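Local coordinates for phosphoenolpyruvate--protein phosphotransferase (Escherichia coli, PDB 5T12) that probably relays phosphoryl groups from phosphoenolpyruvate to the carrier protein NPr, represented here by its EIN-type N-terminal domain, without the GAF or C-terminal parts, at residues 81-84 with 85-88; 102-105 with 106-110; 227-230 with 231-235. The protein carries 1 engineered substitution. One frame throughout, in Å; residues are numbered along the deposited sequence.

Contact 1 (81-84 with 85-88); sequences SDTR and LRRE
D82 O takes the amide of R86, 3.3 Å from R86 N, and the side chain of the same aspartate caps helix 83-94 where it begins. D82 is the N-cap: its OD1 lies 2.9 Å from R84 N, accepting one of the amides that the first turn cannot pair along its own backbone. This oxygen is used a second time. R84 NE approaches on its syn side at 3.1 Å, while the backbone amide of R84 comes from the anti side. R84 NH2 completes the side-on grip on D82 OD2, 3.2 Å away, with the carboxylate at the edge of the guanidinium. Two atoms bound to two nitrogens hold the planes of both groups, and the capping carboxylate is also held in a salt bridge. A bend at chi3 (-67°) in the otherwise extended R84 chain turns its head back alongside the D82 carboxylate. The positive group probably also helps keep D82 ionised.

Along the backbone the amide of R87 reaches T83 O, 2.8 Å from R87 N, and that of E88 reaches R84 O, so three successive i to i+4 bonds start the helix. A weak, bent bond from L85 N also falls on D82 O.

Beyond these polar bonds, methylenes rest on carbonyls of the previous turn. R87 CG sits 3.1 Å from T83 O before its guanidinium leads off, and E88 CG lies 3.2 Å from R84 O in the same manner. T83 CG2 and the R86 guanidinium meet loosely and obliquely.

S81, just ahead of the cap, hydrogen-bonds through OG to the carbonyls of S77 and H78 at the end of helix 68-80. Helix 99-115 packs alongside, with L85 against V106, E88 against F110, and a long, weak ion pair from E88 to K109.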
loop_
_atom_site.group_PDB
_atom_site.type_symbol
_atom_site.label_atom_id
_atom_site.label_comp_id
_atom_site.label_asym_id
_atom_site.label_seq_id
_atom_site.Cartn_x
_atom_site.Cartn_y
_atom_site.Cartn_z
ATOM N N SER A 81 -17.234 7.911 -3.048
ATOM C CA SER A 81 -18.378 8.010 -3.944
ATOM C C SER A 81 -19.206 9.266 -3.704
ATOM O O SER A 81 -20.297 9.395 -4.268
ATOM C CB SER A 81 -19.260 6.766 -3.807
ATOM O OG SER A 81 -19.570 6.512 -2.449
ATOM N N ASP A 82 -18.712 10.193 -2.887
ATOM C CA ASP A 82 -19.449 11.412 -2.588
ATOM C C ASP A 82 -19.286 12.409 -3.728
ATOM O O ASP A 82 -18.165 12.701 -4.154
ATOM C CB ASP A 82 -18.963 12.017 -1.272
ATOM C CG ASP A 82 -19.945 13.013 -0.697
ATOM O OD1 ASP A 82 -20.024 14.139 -1.228
ATOM O OD2 ASP A 82 -20.640 12.670 0.282
ATOM N N THR A 83 -20.413 12.931 -4.221
ATOM C CA THR A 83 -20.372 13.833 -5.368
ATOM C C THR A 83 -19.667 15.141 -5.034
ATOM O O THR A 83 -19.064 15.760 -5.918
ATOM C CB THR A 83 -21.788 14.109 -5.873
ATOM O OG1 THR A 83 -22.554 14.735 -4.835
ATOM C CG2 THR A 83 -22.468 12.811 -6.286
ATOM N N ARG A 84 -19.732 15.579 -3.773
ATOM C CA ARG A 84 -19.002 16.779 -3.374
ATOM C C ARG A 84 -17.502 16.606 -3.557
ATOM O O ARG A 84 -16.807 17.561 -3.920
ATOM C CB ARG A 84 -19.325 17.138 -1.923
ATOM C CG ARG A 84 -20.694 17.767 -1.729
ATOM C CD ARG A 84 -21.064 17.846 -0.258
ATOM N NE ARG A 84 -21.271 16.519 0.318
ATOM C CZ ARG A 84 -21.665 16.298 1.567
ATOM N NH1 ARG A 84 -21.899 17.317 2.383
ATOM N NH2 ARG A 84 -21.828 15.056 2.002
ATOM N N LEU A 85 -16.983 15.399 -3.313
ATOM C CA LEU A 85 -15.578 15.127 -3.600
ATOM C C LEU A 85 -15.297 15.219 -5.093
ATOM O O LEU A 85 -14.276 15.780 -5.507
ATOM C CB LEU A 85 -15.189 13.748 -3.068
ATOM C CG LEU A 85 -13.797 13.252 -3.471
ATOM C CD1 LEU A 85 -12.716 14.141 -2.874
ATOM C CD2 LEU A 85 -13.593 11.803 -3.060
ATOM N N ARG A 86 -16.193 14.671 -5.917
ATOM C CA ARG A 86 -15.994 14.711 -7.361
ATOM C C ARG A 86 -16.076 16.138 -7.890
ATOM O O ARG A 86 -15.339 16.510 -8.811
ATOM C CB ARG A 86 -17.022 13.811 -8.048
ATOM C CG ARG A 86 -16.753 13.558 -9.518
ATOM C CD ARG A 86 -17.793 14.237 -10.387
ATOM N NE ARG A 86 -19.140 13.730 -10.143
ATOM C CZ ARG A 86 -20.234 14.226 -10.712
ATOM N NH1 ARG A 86 -20.140 15.244 -11.558
ATOM N NH2 ARG A 86 -21.423 13.707 -10.437
ATOM N N ARG A 87 -16.962 16.955 -7.314
ATOM C CA ARG A 87 -17.059 18.350 -7.731
ATOM C C ARG A 87 -15.809 19.130 -7.346
ATOM O O ARG A 87 -15.391 20.040 -8.071
ATOM C CB ARG A 87 -18.307 18.996 -7.127
ATOM C CG ARG A 87 -19.614 18.366 -7.581
ATOM C CD ARG A 87 -20.816 19.143 -7.070
ATOM N NE ARG A 87 -20.914 20.459 -7.696
ATOM C CZ ARG A 87 -21.915 21.309 -7.496
ATOM N NH1 ARG A 87 -21.920 22.484 -8.109
ATOM N NH2 ARG A 87 -22.912 20.986 -6.684
ATOM N N GLU A 88 -15.202 18.794 -6.203
ATOM C CA GLU A 88 -13.922 19.397 -5.844
ATOM C C GLU A 88 -12.853 19.061 -6.874
ATOM O O GLU A 88 -12.005 19.900 -7.201
ATOM C CB GLU A 88 -13.484 18.928 -4.456
ATOM C CG GLU A 88 -14.339 19.429 -3.300
ATOM C CD GLU A 88 -14.238 20.929 -3.096
ATOM O OE1 GLU A 88 -14.916 21.679 -3.828
ATOM O OE2 GLU A 88 -13.477 21.359 -2.205
#

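Contact 2 (102-105 with 106-110); sequences AVKT and VIEKF
V103 CG1 touches I107 CD1 at 3.8 Å, the two side chains running side by side one turn apart on the buried flank of helix 99-115. I107 CD1 also curls back to 3.2 Å from V103 O, so this branch covers the carbonyl as well as the valine methyl.

On the more exposed flank K104 and E108 cross at a slant. The contact is made by the lysine's methylenes: K104 CE is 3.4 Å from E108 OE1, whereas K104 NZ stands 4.6 Å from that oxygen, so the charges are near but not in contact. The lysine chain is extended throughout, with CG opposite the backbone N (chi1 179°), and this carries its ammonium past the carboxylate to a hydrogen bond with V28 O. E108 CG meanwhile lies 3.2 Å from K104 O.

Behind these side chains stands regular alpha-helical backbone, four i to i+4 bonds from V106 N to A102 O through K109 N to T105 O. T105 OG1 adds a further bond back to W101 O.

In the helical part of the domain this helix packs against two others and a loop. Helix 83-94 meets it through E92 against A102 and T105, and L89 against V106; helix 126-140 contributes L136 and L137 against V103, and R130 against E108; from the loop, M25 touches I107 and E108.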
loop_
_atom_site.group_PDB
_atom_site.type_symbol
_atom_site.label_atom_id
_atom_site.label_comp_id
_atom_site.label_asym_id
_atom_site.label_seq_id
_atom_site.Cartn_x
_atom_site.Cartn_y
_atom_site.Cartn_z
ATOM N N ALA A 102 -5.134 17.269 -10.130
ATOM C CA ALA A 102 -6.388 17.544 -9.437
ATOM C C ALA A 102 -6.527 16.682 -8.190
ATOM O O ALA A 102 -7.046 17.138 -7.164
ATOM C CB ALA A 102 -7.569 17.321 -10.381
ATOM N N VAL A 103 -6.067 15.431 -8.259
ATOM C CA VAL A 103 -6.086 14.570 -7.081
ATOM C C VAL A 103 -5.084 15.064 -6.046
ATOM O O VAL A 103 -5.384 15.117 -4.847
ATOM C CB VAL A 103 -5.817 13.109 -7.485
ATOM C CG1 VAL A 103 -5.599 12.245 -6.253
ATOM C CG2 VAL A 103 -6.969 12.569 -8.314
ATOM N N LYS A 104 -3.882 15.443 -6.489
ATOM C CA LYS A 104 -2.875 15.940 -5.556
ATOM C C LYS A 104 -3.333 17.227 -4.884
ATOM O O LYS A 104 -3.102 17.426 -3.685
ATOM C CB LYS A 104 -1.547 16.158 -6.282
ATOM C CG LYS A 104 -0.437 16.698 -5.394
ATOM C CD LYS A 104 0.880 16.800 -6.144
ATOM C CE LYS A 104 2.004 17.256 -5.228
ATOM N NZ LYS A 104 3.330 17.209 -5.903
ATOM N N THR A 105 -3.994 18.109 -5.636
ATOM C CA THR A 105 -4.436 19.382 -5.076
ATOM C C THR A 105 -5.512 19.175 -4.015
ATOM O O THR A 105 -5.424 19.728 -2.913
ATOM C CB THR A 105 -4.951 20.293 -6.190
ATOM O OG1 THR A 105 -3.912 20.510 -7.153
ATOM C CG2 THR A 105 -5.396 21.632 -5.620
ATOM N N VAL A 106 -6.532 18.375 -4.328
ATOM C CA VAL A 106 -7.655 18.206 -3.410
ATOM C C VAL A 106 -7.219 17.458 -2.154
ATOM O O VAL A 106 -7.539 17.864 -1.032
ATOM C CB VAL A 106 -8.822 17.493 -4.117
ATOM C CG1 VAL A 106 -9.885 17.086 -3.109
ATOM C CG2 VAL A 106 -9.417 18.393 -5.188
ATOM N N ILE A 107 -6.481 16.360 -2.324
ATOM C CA ILE A 107 -6.130 15.514 -1.184
ATOM C C ILE A 107 -5.233 16.272 -0.211
ATOM O O ILE A 107 -5.455 16.253 1.006
ATOM C CB ILE A 107 -5.475 14.204 -1.662
ATOM C CG1 ILE A 107 -6.536 13.120 -1.890
ATOM C CG2 ILE A 107 -4.442 13.711 -0.658
ATOM C CD1 ILE A 107 -7.438 13.361 -3.081
ATOM N N GLU A 108 -4.216 16.962 -0.731
ATOM C CA GLU A 108 -3.299 17.687 0.145
ATOM C C GLU A 108 -3.992 18.861 0.825
ATOM O O GLU A 108 -3.693 19.178 1.982
ATOM C CB GLU A 108 -2.079 18.164 -0.642
ATOM C CG GLU A 108 -1.204 17.034 -1.158
ATOM C CD GLU A 108 0.149 17.510 -1.651
ATOM O OE1 GLU A 108 0.979 16.653 -2.023
ATOM O OE2 GLU A 108 0.386 18.735 -1.663
ATOM N N LYS A 109 -4.923 19.515 0.124
ATOM C CA LYS A 109 -5.669 20.614 0.728
ATOM C C LYS A 109 -6.482 20.136 1.924
ATOM O O LYS A 109 -6.524 20.806 2.964
ATOM C CB LYS A 109 -6.579 21.266 -0.314
ATOM C CG LYS A 109 -7.590 22.248 0.260
ATOM C CD LYS A 109 -8.105 23.202 -0.809
ATOM C CE LYS A 109 -9.624 23.190 -0.897
ATOM N NZ LYS A 109 -10.144 21.903 -1.439
ATOM N N PHE A 110 -7.126 18.975 1.804
ATOM C CA PHE A 110 -7.942 18.469 2.900
ATOM C C PHE A 110 -7.110 17.755 3.956
ATOM O O PHE A 110 -7.462 17.790 5.141
ATOM C CB PHE A 110 -9.033 17.544 2.362
ATOM C CG PHE A 110 -10.179 18.273 1.722
ATOM C CD1 PHE A 110 -11.079 18.982 2.500
ATOM C CD2 PHE A 110 -10.353 18.255 0.349
ATOM C CE1 PHE A 110 -12.135 19.659 1.920
ATOM C CE2 PHE A 110 -11.410 18.931 -0.238
ATOM C CZ PHE A 110 -12.301 19.633 0.551
#

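Contact 3 (227-230 with 231-235); sequences DPEP and VLLQE
E229 and L233 run side by side, one turn apart, where helix 228-241 begins: the N-terminal turn of an alpha-helix, with prolines at two of its first positions, at the far end of the alpha/beta part of the domain. Prolines suit this place: P228 and P230 lack an amide hydrogen, and the first turn of a helix has no preceding carbonyls on which to spend one.

The tight part is the backbone and the atoms lying directly on it. L233 N is 2.9 Å from E229 O with an N-H...O angle of 168°, close to straight, and L232 N lies equally near P228 O. Q234 N follows on P230 O at 3.0 Å. P230 itself donates nothing, yet its carbonyl accepts this bond. V231 CB comes to 3.6 Å from P228 O, and Q234 CB to 3.4 Å from P230 O, both van der Waals contacts of CB with a carbonyl oxygen. D227 and P228 tie the start of the helix to the sheet: D227 makes a salt bridge with R213 and backbone bonds with T214, and P228 rests on T214 and I216 of strand 214-218.

Side chains on the outer faces are another matter. E229, P230, V231, L232, L233 and Q234 are all exposed, and their side chains make little contact with one another. Further along, E235 turns away to pair with R238. In relatives of this phosphotransferase a helical linker leads from this domain towards the C-terminal one, and helix 228-241 is consistent with that role.

Across the turn, side chain meets side chain at E229 and L233. L233 CG stands beside its own backbone N (chi1 -60°), which lays L233 CD1 at 3.8 Å from E229 CG.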
loop_
_atom_site.group_PDB
_atom_site.type_symbol
_atom_site.label_atom_id
_atom_site.label_comp_id
_atom_site.label_asym_id
_atom_site.label_seq_id
_atom_site.Cartn_x
_atom_site.Cartn_y
_atom_site.Cartn_z
ATOM N N ASP A 227 18.148 -16.280 0.372
ATOM C CA ASP A 227 18.771 -17.144 -0.629
ATOM C C ASP A 227 18.506 -18.618 -0.347
ATOM O O ASP A 227 19.459 -19.377 -0.124
ATOM C CB ASP A 227 20.283 -16.916 -0.684
ATOM C CG ASP A 227 20.650 -15.488 -1.019
ATOM O OD1 ASP A 227 20.037 -14.910 -1.947
ATOM O OD2 ASP A 227 21.557 -14.942 -0.354
ATOM N N PRO A 228 17.233 -19.078 -0.343
ATOM C CA PRO A 228 16.961 -20.433 0.161
ATOM C C PRO A 228 17.513 -21.549 -0.712
ATOM O O PRO A 228 17.696 -22.667 -0.222
ATOM C CB PRO A 228 15.427 -20.489 0.220
ATOM C CG PRO A 228 14.969 -19.453 -0.746
ATOM C CD PRO A 228 15.982 -18.349 -0.626
ATOM N N GLU A 229 17.804 -21.265 -1.984
ATOM C CA GLU A 229 18.190 -22.339 -2.895
ATOM C C GLU A 229 19.521 -22.979 -2.517
ATOM O O GLU A 229 19.581 -24.218 -2.468
ATOM C CB GLU A 229 18.178 -21.823 -4.337
ATOM C CG GLU A 229 18.474 -22.906 -5.368
ATOM C CD GLU A 229 18.627 -22.365 -6.774
ATOM O OE1 GLU A 229 19.569 -21.582 -7.018
ATOM O OE2 GLU A 229 17.807 -22.731 -7.639
ATOM N N PRO A 230 20.609 -22.236 -2.261
ATOM C CA PRO A 230 21.819 -22.894 -1.732
ATOM C C PRO A 230 21.582 -23.756 -0.501
ATOM O O PRO A 230 22.176 -24.835 -0.391
ATOM C CB PRO A 230 22.740 -21.709 -1.420
ATOM C CG PRO A 230 22.390 -20.714 -2.457
ATOM C CD PRO A 230 20.906 -20.861 -2.710
ATOM N N VAL A 231 20.742 -23.309 0.436
ATOM C CA VAL A 231 20.479 -24.109 1.629
ATOM C C VAL A 231 19.729 -25.383 1.260
ATOM O O VAL A 231 19.956 -26.449 1.847
ATOM C CB VAL A 231 19.712 -23.277 2.672
ATOM C CG1 VAL A 231 19.478 -24.085 3.939
ATOM C CG2 VAL A 231 20.467 -21.992 2.986
ATOM N N LEU A 232 18.834 -25.299 0.274
ATOM C CA LEU A 232 18.089 -26.478 -0.157
ATOM C C LEU A 232 18.999 -27.476 -0.862
ATOM O O LEU A 232 18.940 -28.681 -0.595
ATOM C CB LEU A 232 16.936 -26.063 -1.071
ATOM C CG LEU A 232 16.129 -27.213 -1.678
ATOM C CD1 LEU A 232 15.394 -27.984 -0.594
ATOM C CD2 LEU A 232 15.161 -26.694 -2.724
ATOM N N LEU A 233 19.848 -26.989 -1.771
ATOM C CA LEU A 233 20.743 -27.878 -2.505
ATOM C C LEU A 233 21.752 -28.539 -1.574
ATOM O O LEU A 233 22.113 -29.707 -1.767
ATOM C CB LEU A 233 21.461 -27.102 -3.608
ATOM C CG LEU A 233 20.587 -26.434 -4.673
ATOM C CD1 LEU A 233 21.374 -25.360 -5.404
ATOM C CD2 LEU A 233 20.051 -27.464 -5.654
ATOM N N GLN A 234 22.221 -27.806 -0.560
ATOM C CA GLN A 234 23.180 -28.369 0.386
ATOM C C GLN A 234 22.576 -29.541 1.150
ATOM O O GLN A 234 23.193 -30.605 1.270
ATOM C CB GLN A 234 23.657 -27.289 1.356
ATOM C CG GLN A 234 25.047 -26.751 1.068
ATOM C CD GLN A 234 25.509 -25.760 2.117
ATOM O OE1 GLN A 234 24.943 -25.686 3.208
ATOM N NE2 GLN A 234 26.539 -24.987 1.791
ATOM N N GLU A 235 21.367 -29.355 1.686
ATOM C CA GLU A 235 20.693 -30.440 2.391
ATOM C C GLU A 235 20.385 -31.604 1.459
ATOM O O GLU A 235 20.430 -32.767 1.879
ATOM C CB GLU A 235 19.411 -29.918 3.042
ATOM C CG GLU A 235 18.531 -30.988 3.668
ATOM C CD GLU A 235 19.190 -31.679 4.845
ATOM O OE1 GLU A 235 20.079 -31.071 5.476
ATOM O OE2 GLU A 235 18.816 -32.834 5.140
#

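Contacts 1, 2 and 3 come in series along the chain. The first two belong to consecutive helices, 83-94 and 99-115, of the helical subdomain; their centres lie 12 Å apart and their side chains touch. Contact 3 is remote: its centre is 54 Å from that of contact 1 and 49 Å from that of contact 2, on the opposite side of the chain's centre, on helix 228-241 just after strand 223-226 of the mixed sheet. The three thus mark the two ends of an elongated molecule. As in related phosphotransferases, the helical subdomain probably docks the HPr-type carrier, here NPr, while the C-terminal helix probably leads on to the rest of the enzyme.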